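Local coordinates for THUMP domain-containing protein (Pyrococcus horikoshii, PDB 1VBK) that is of unknown function but probably binds RNA and ATP, as do ThiI proteins of tRNA modification and thiamine biosynthesis, at residues P107-A113 and Y148-I154; R114-F120 and I154-G159. All coordinates share one frame; numbering follows the deposited sequence.

Interaction 1 (P107-A113 and Y148-I154); sequences PKFRVTA and YDIEIGI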
loop_
_atom_site.group_PDB
_atom_site.type_symbol
_atom_site.label_atom_id
_atom_site.label_comp_id
_atom_site.label_asym_id
_atom_site.label_seq_id
_atom_site.Cartn_x
_atom_site.Cartn_y
_atom_site.Cartn_z
ATOM N N PRO A 107 -0.403 51.826 18.325
ATOM C CA PRO A 107 0.026 50.639 17.582
ATOM C C PRO A 107 -0.100 50.801 16.066
ATOM O O PRO A 107 -0.958 51.541 15.574
ATOM C CB PRO A 107 -0.896 49.543 18.123
ATOM C CG PRO A 107 -2.168 50.305 18.453
ATOM C CD PRO A 107 -1.610 51.545 19.127
ATOM N N LYS A 108 0.777 50.121 15.335
ATOM C CA LYS A 108 0.737 50.144 13.875
ATOM C C LYS A 108 -0.131 48.953 13.467
ATOM O O LYS A 108 -0.033 47.883 14.076
ATOM C CB LYS A 108 2.145 49.982 13.296
ATOM C CG LYS A 108 3.037 51.215 13.444
ATOM C CD LYS A 108 4.466 50.876 13.051
ATOM C CE LYS A 108 5.354 52.108 12.988
ATOM N NZ LYS A 108 5.033 52.957 11.810
ATOM N N PHE A 109 -0.968 49.129 12.447
ATOM C CA PHE A 109 -1.842 48.041 12.009
ATOM C C PHE A 109 -2.170 48.061 10.522
ATOM O O PHE A 109 -1.861 49.017 9.807
ATOM C CB PHE A 109 -3.171 48.090 12.779
ATOM C CG PHE A 109 -4.182 49.067 12.205
ATOM C CD1 PHE A 109 -4.003 50.442 12.331
ATOM C CD2 PHE A 109 -5.319 48.602 11.543
ATOM C CE1 PHE A 109 -4.942 51.342 11.806
ATOM C CE2 PHE A 109 -6.263 49.492 11.016
ATOM C CZ PHE A 109 -6.077 50.863 11.147
ATOM N N ARG A 110 -2.803 46.980 10.070
ATOM C CA ARG A 110 -3.262 46.874 8.696
ATOM C C ARG A 110 -4.485 45.977 8.727
ATOM O O ARG A 110 -4.725 45.277 9.708
ATOM C CB ARG A 110 -2.199 46.257 7.780
ATOM C CG ARG A 110 -1.954 44.765 7.967
ATOM C CD ARG A 110 -1.406 44.171 6.664
ATOM N NE ARG A 110 -2.455 44.147 5.650
ATOM C CZ ARG A 110 -2.264 44.368 4.353
ATOM N NH1 ARG A 110 -1.049 44.635 3.887
ATOM N NH2 ARG A 110 -3.300 44.337 3.522
ATOM N N VAL A 111 -5.274 46.025 7.667
ATOM C CA VAL A 111 -6.452 45.183 7.564
ATOM C C VAL A 111 -6.211 44.323 6.333
ATOM O O VAL A 111 -5.727 44.811 5.306
ATOM C CB VAL A 111 -7.756 46.006 7.375
ATOM C CG1 VAL A 111 -8.958 45.063 7.273
ATOM C CG2 VAL A 111 -7.954 46.959 8.558
ATOM N N THR A 112 -6.519 43.040 6.453
ATOM C CA THR A 112 -6.336 42.106 5.355
ATOM C C THR A 112 -7.684 41.438 5.142
ATOM O O THR A 112 -8.188 40.747 6.025
ATOM C CB THR A 112 -5.254 41.054 5.704
ATOM O OG1 THR A 112 -4.020 41.725 5.997
ATOM C CG2 THR A 112 -5.036 40.095 4.541
ATOM N N ALA A 113 -8.276 41.656 3.973
ATOM C CA ALA A 113 -9.580 41.088 3.682
ATOM C C ALA A 113 -9.567 40.207 2.455
ATOM O O ALA A 113 -8.821 40.451 1.504
ATOM C CB ALA A 113 -10.606 42.206 3.506
ATOM N N TYR A 148 3.701 45.974 11.331
ATOM C CA TYR A 148 2.511 46.250 12.124
ATOM C C TYR A 148 2.453 45.406 13.385
ATOM O O TYR A 148 2.906 44.256 13.396
ATOM C CB TYR A 148 1.251 46.005 11.286
ATOM C CG TYR A 148 1.309 44.753 10.426
ATOM C CD1 TYR A 148 1.855 44.790 9.140
ATOM C CD2 TYR A 148 0.819 43.539 10.899
ATOM C CE1 TYR A 148 1.906 43.642 8.346
ATOM C CE2 TYR A 148 0.867 42.387 10.115
ATOM C CZ TYR A 148 1.410 42.447 8.843
ATOM O OH TYR A 148 1.454 41.309 8.074
ATOM N N ASP A 149 1.899 45.989 14.446
ATOM C CA ASP A 149 1.741 45.296 15.720
ATOM C C ASP A 149 0.461 44.468 15.666
ATOM O O ASP A 149 0.330 43.456 16.353
ATOM C CB ASP A 149 1.583 46.289 16.880
ATOM C CG ASP A 149 2.779 47.203 17.042
ATOM O OD1 ASP A 149 2.641 48.402 16.727
ATOM O OD2 ASP A 149 3.848 46.718 17.480
ATOM N N ILE A 150 -0.486 44.925 14.855
ATOM C CA ILE A 150 -1.786 44.274 14.752
ATOM C C ILE A 150 -2.276 44.101 13.325
ATOM O O ILE A 150 -2.173 45.013 12.508
ATOM C CB ILE A 150 -2.858 45.104 15.493
ATOM C CG1 ILE A 150 -2.497 45.231 16.974
ATOM C CG2 ILE A 150 -4.238 44.473 15.310
ATOM C CD1 ILE A 150 -3.302 46.294 17.702
ATOM N N GLU A 151 -2.815 42.924 13.027
ATOM C CA GLU A 151 -3.382 42.687 11.713
ATOM C C GLU A 151 -4.819 42.237 11.910
ATOM O O GLU A 151 -5.073 41.256 12.600
ATOM C CB GLU A 151 -2.632 41.603 10.944
ATOM C CG GLU A 151 -3.328 41.261 9.629
ATOM C CD GLU A 151 -2.719 40.072 8.926
ATOM O OE1 GLU A 151 -2.537 39.024 9.584
ATOM O OE2 GLU A 151 -2.432 40.183 7.714
ATOM N N ILE A 152 -5.756 42.983 11.335
ATOM C CA ILE A 152 -7.165 42.626 11.417
ATOM C C ILE A 152 -7.449 41.847 10.139
ATOM O O ILE A 152 -7.406 42.409 9.044
ATOM C CB ILE A 152 -8.080 43.877 11.442
ATOM C CG1 ILE A 152 -7.814 44.703 12.706
ATOM C CG2 ILE A 152 -9.546 43.458 11.384
ATOM C CD1 ILE A 152 -8.153 43.991 14.010
ATOM N N GLY A 153 -7.721 40.551 10.281
ATOM C CA GLY A 153 -8.005 39.724 9.122
ATOM C C GLY A 153 -9.498 39.530 8.971
ATOM O O GLY A 153 -10.211 39.378 9.964
ATOM N N ILE A 154 -9.976 39.530 7.731
ATOM C CA ILE A 154 -11.400 39.372 7.470
ATOM C C ILE A 154 -11.631 38.459 6.272
ATOM O O ILE A 154 -11.168 38.742 5.171
ATOM C CB ILE A 154 -12.066 40.741 7.172
ATOM C CG1 ILE A 154 -11.812 41.709 8.332
ATOM C CG2 ILE A 154 -13.565 40.557 6.927
ATOM C CD1 ILE A 154 -12.306 43.132 8.075
#

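Interaction 2 (R114-F120 and I154-G159); sequences RRITKEF and IEIMQG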
loop_
_atom_site.group_PDB
_atom_site.type_symbol
_atom_site.label_atom_id
_atom_site.label_comp_id
_atom_site.label_asym_id
_atom_site.label_seq_id
_atom_site.Cartn_x
_atom_site.Cartn_y
_atom_site.Cartn_z
ATOM N N ARG A 114 -10.402 39.173 2.488
ATOM C CA ARG A 114 -10.519 38.244 1.372
ATOM C C ARG A 114 -11.976 37.853 1.177
ATOM O O ARG A 114 -12.655 37.477 2.131
ATOM C CB ARG A 114 -9.702 36.974 1.633
ATOM C CG ARG A 114 -8.188 37.154 1.563
ATOM C CD ARG A 114 -7.713 37.354 0.125
ATOM N NE ARG A 114 -6.268 37.549 0.053
ATOM C CZ ARG A 114 -5.640 38.660 0.429
ATOM N NH1 ARG A 114 -6.330 39.689 0.902
ATOM N NH2 ARG A 114 -4.319 38.736 0.346
ATOM N N ARG A 115 -12.465 37.969 -0.052
ATOM C CA ARG A 115 -13.831 37.554 -0.340
ATOM C C ARG A 115 -13.700 36.138 -0.872
ATOM O O ARG A 115 -13.391 35.938 -2.047
ATOM C CB ARG A 115 -14.482 38.439 -1.407
ATOM C CG ARG A 115 -14.947 39.799 -0.907
ATOM C CD ARG A 115 -15.870 40.457 -1.922
ATOM N NE ARG A 115 -15.235 40.572 -3.231
ATOM C CZ ARG A 115 -15.847 41.005 -4.327
ATOM N NH1 ARG A 115 -17.122 41.365 -4.283
ATOM N NH2 ARG A 115 -15.176 41.079 -5.469
ATOM N N ILE A 116 -13.894 35.154 -0.003
ATOM C CA ILE A 116 -13.783 33.798 -0.468
ATOM C C ILE A 116 -14.867 33.551 -1.490
ATOM O O ILE A 116 -14.626 33.048 -2.579
ATOM C CB ILE A 116 -13.970 32.868 0.731
ATOM C CG1 ILE A 116 -12.955 33.206 1.825
ATOM C CG2 ILE A 116 -13.731 31.408 0.301
ATOM C CD1 ILE A 116 -11.513 33.141 1.318
ATOM N N THR A 117 -16.100 33.937 -1.174
ATOM C CA THR A 117 -17.188 33.865 -2.141
ATOM C C THR A 117 -17.388 35.340 -2.505
ATOM O O THR A 117 -17.021 36.218 -1.722
ATOM C CB THR A 117 -18.477 33.242 -1.541
ATOM O OG1 THR A 117 -18.841 33.922 -0.337
ATOM C CG2 THR A 117 -18.254 31.762 -1.243
ATOM N N LYS A 118 -17.964 35.621 -3.671
ATOM C CA LYS A 118 -18.104 37.009 -4.116
ATOM C C LYS A 118 -19.440 37.738 -3.994
ATOM O O LYS A 118 -19.690 38.670 -4.763
ATOM C CB LYS A 118 -17.646 37.115 -5.574
ATOM C CG LYS A 118 -16.341 36.396 -5.881
ATOM C CD LYS A 118 -15.175 36.965 -5.092
ATOM C CE LYS A 118 -13.876 36.262 -5.458
ATOM N NZ LYS A 118 -12.716 36.822 -4.714
ATOM N N GLU A 119 -20.293 37.366 -3.045
ATOM C CA GLU A 119 -21.573 38.056 -2.937
ATOM C C GLU A 119 -21.525 39.404 -2.205
ATOM O O GLU A 119 -22.373 40.268 -2.445
ATOM C CB GLU A 119 -22.640 37.142 -2.304
ATOM C CG GLU A 119 -22.519 36.879 -0.808
ATOM C CD GLU A 119 -21.322 36.020 -0.448
ATOM O OE1 GLU A 119 -20.967 35.131 -1.257
ATOM O OE2 GLU A 119 -20.751 36.225 0.649
ATOM N N PHE A 120 -20.543 39.601 -1.325
ATOM C CA PHE A 120 -20.442 40.871 -0.604
ATOM C C PHE A 120 -20.203 41.982 -1.628
ATOM O O PHE A 120 -19.389 41.829 -2.537
ATOM C CB PHE A 120 -19.290 40.836 0.407
ATOM C CG PHE A 120 -19.388 41.894 1.474
ATOM C CD1 PHE A 120 -20.424 41.866 2.404
ATOM C CD2 PHE A 120 -18.451 42.918 1.550
ATOM C CE1 PHE A 120 -20.524 42.845 3.396
ATOM C CE2 PHE A 120 -18.539 43.903 2.537
ATOM C CZ PHE A 120 -19.580 43.865 3.463
ATOM N N ILE A 154 -9.976 39.530 7.731
ATOM C CA ILE A 154 -11.400 39.372 7.470
ATOM C C ILE A 154 -11.631 38.459 6.272
ATOM O O ILE A 154 -11.168 38.742 5.171
ATOM C CB ILE A 154 -12.066 40.741 7.172
ATOM C CG1 ILE A 154 -11.812 41.709 8.332
ATOM C CG2 ILE A 154 -13.565 40.557 6.927
ATOM C CD1 ILE A 154 -12.306 43.132 8.075
ATOM N N GLU A 155 -12.336 37.355 6.496
ATOM C CA GLU A 155 -12.641 36.429 5.422
ATOM C C GLU A 155 -14.155 36.339 5.307
ATOM O O GLU A 155 -14.845 36.074 6.291
ATOM C CB GLU A 155 -12.029 35.053 5.713
ATOM C CG GLU A 155 -10.503 35.056 5.642
ATOM C CD GLU A 155 -9.893 33.673 5.757
ATOM O OE1 GLU A 155 -10.581 32.685 5.428
ATOM O OE2 GLU A 155 -8.715 33.580 6.160
ATOM N N ILE A 156 -14.672 36.583 4.107
ATOM C CA ILE A 156 -16.111 36.531 3.885
ATOM C C ILE A 156 -16.455 35.326 3.024
ATOM O O ILE A 156 -15.877 35.117 1.961
ATOM C CB ILE A 156 -16.613 37.819 3.209
ATOM C CG1 ILE A 156 -16.135 39.030 4.015
ATOM C CG2 ILE A 156 -18.142 37.807 3.131
ATOM C CD1 ILE A 156 -16.552 40.359 3.438
ATOM N N MET A 157 -17.407 34.534 3.491
ATOM C CA MET A 157 -17.785 33.328 2.781
ATOM C C MET A 157 -19.250 33.004 3.020
ATOM O O MET A 157 -19.683 32.851 4.162
ATOM C CB MET A 157 -16.887 32.182 3.263
ATOM C CG MET A 157 -17.181 30.816 2.687
ATOM S SD MET A 157 -15.847 29.665 3.110
ATOM C CE MET A 157 -16.149 29.400 4.860
ATOM N N GLN A 158 -20.011 32.920 1.931
ATOM C CA GLN A 158 -21.432 32.604 1.999
ATOM C C GLN A 158 -22.208 33.382 3.059
ATOM O O GLN A 158 -22.826 32.789 3.940
ATOM C CB GLN A 158 -21.617 31.099 2.236
ATOM C CG GLN A 158 -20.975 30.232 1.175
ATOM C CD GLN A 158 -21.231 28.743 1.383
ATOM O OE1 GLN A 158 -20.647 27.908 0.700
ATOM N NE2 GLN A 158 -22.110 28.412 2.323
ATOM N N GLY A 159 -22.165 34.710 2.980
ATOM C CA GLY A 159 -22.905 35.537 3.923
ATOM C C GLY A 159 -22.386 35.654 5.347
ATOM O O GLY A 159 -23.023 36.299 6.187
#

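Interaction 1 (P107-A113 and Y148-I154)
Phe109, Val111 and Ala113 lie beside Ile150, Ile152 and Ile154 respectively on the buried face of two parallel strands. There Val111 CG1, turned anti to the backbone N (chi1 180°), meets Ile154 CD1 at 3.9 Å, while Phe109 and Ile150 touch through their CB atoms. Helices 84-102 and 124-138 cover this greasy layer; Ile152 reaches both, and Phe95 packs edge-to-face on the Phe109 ring. Between the strands, amides and carbonyls alternate in a regular parallel ladder, Ile152 N to Arg110 O and Thr112 N to Ile152 O among its rungs. Lys108 O takes two donors, Ile150 N and Asp149 N, and Asp149 OD1 answers with its anti lone pair, accepting from Lys108 N at 2.9 Å; Asp149 OD2 pairs with Lys104. The two strands belong to the alpha/beta core of the THUMP domain, helices on one side of the sheet. The other face is looser and more polar. Arg110 lays its CG over the centre of the Tyr148 ring, 3.9 Å from the centroid in a CH-pi contact, and the chain bends at chi3 (-70°), bringing NH2 back to Val111 O of its own strand. Thr112 OG1 donates to Glu151 OE2 at 2.8 Å, on the anti side and 30° out of the carboxylate plane. Arg110 NE stays 4.5 Å from Glu151 OE2, with no N-H directed at it. A leucine in place of Glu151 would probably leave the Thr112 hydroxyl without this acceptor and remove the negative charge near Arg110.

Interaction 2 (R114-F120 and I154-G159)
Ile156 lays its CD1 methyl over one face of the Phe120 ring, offset toward the rim near CD2, 4.0 Å from the centroid and 24° off the normal. This CH-pi contact closes the ends of two neighbouring parallel strands of the THUMP domain, where the 114-120 chain leaves the sheet and loops back across the end of 154-159. Phe120 reaches this methyl with CG anti to the backbone N (chi1 -161°), and helices 84-102 and 124-138 meet both side chains through Ile87 and Ile127. The ladder itself finishes here: Arg114 N donates to Ile154 O, and Arg114 O receives Ile156 N at 3.0 Å. Beyond it, Ile156 O takes two weak bonds, from Ile116 N and Thr117 N, as the first strand turns away. On the other side of the strand pair, Ile116 sets its CB against Met157 CB at 3.9 Å and its CG2 against Met157 SD, with His48 bordering both side chains. Glu155 points to that side too, its carboxylate held by salt bridges to Arg7 and Arg50 of the ferredoxin-like domain. Side chains then take over from the ladder. Thr117 OG1 accepts from Gln158 N at 2.7 Å and donates to the syn lone pair of Glu119 OE1, which ties the hydroxyl to both segments. The loop is also braced from within, for Arg115 NH1 meets Phe120 O in the guanidinium plane and Lys118 NZ reaches Arg115 O. The second carboxylate oxygen, Glu119 OE2, receives Gly159 N at 3.1 Å from above the carboxylate plane, along a nearly straight N-H line of 171°.

Interactions 1 and 2 are successive lengths of one strand pair, 108-115 beside 150-157, with centres about 18 Å apart. Ile154 belongs to both: its N gives the last rung of interaction 1, to Thr112 O, and its O receives the first of interaction 2, from Arg114 N. Helices 84-102 and 124-138 cover the apolar face along both, with Ile87 and Ile127 touching residues of each contact. Toward 148-149 the pair ends at a charged edge, whereas toward 159 it closes through the 116-120 loop and adjoins the ferredoxin-like domain. A bound methylpentanediol, probably from the crystallisation liquor, lies about 4 Å from the side chain of Val111 in interaction 1.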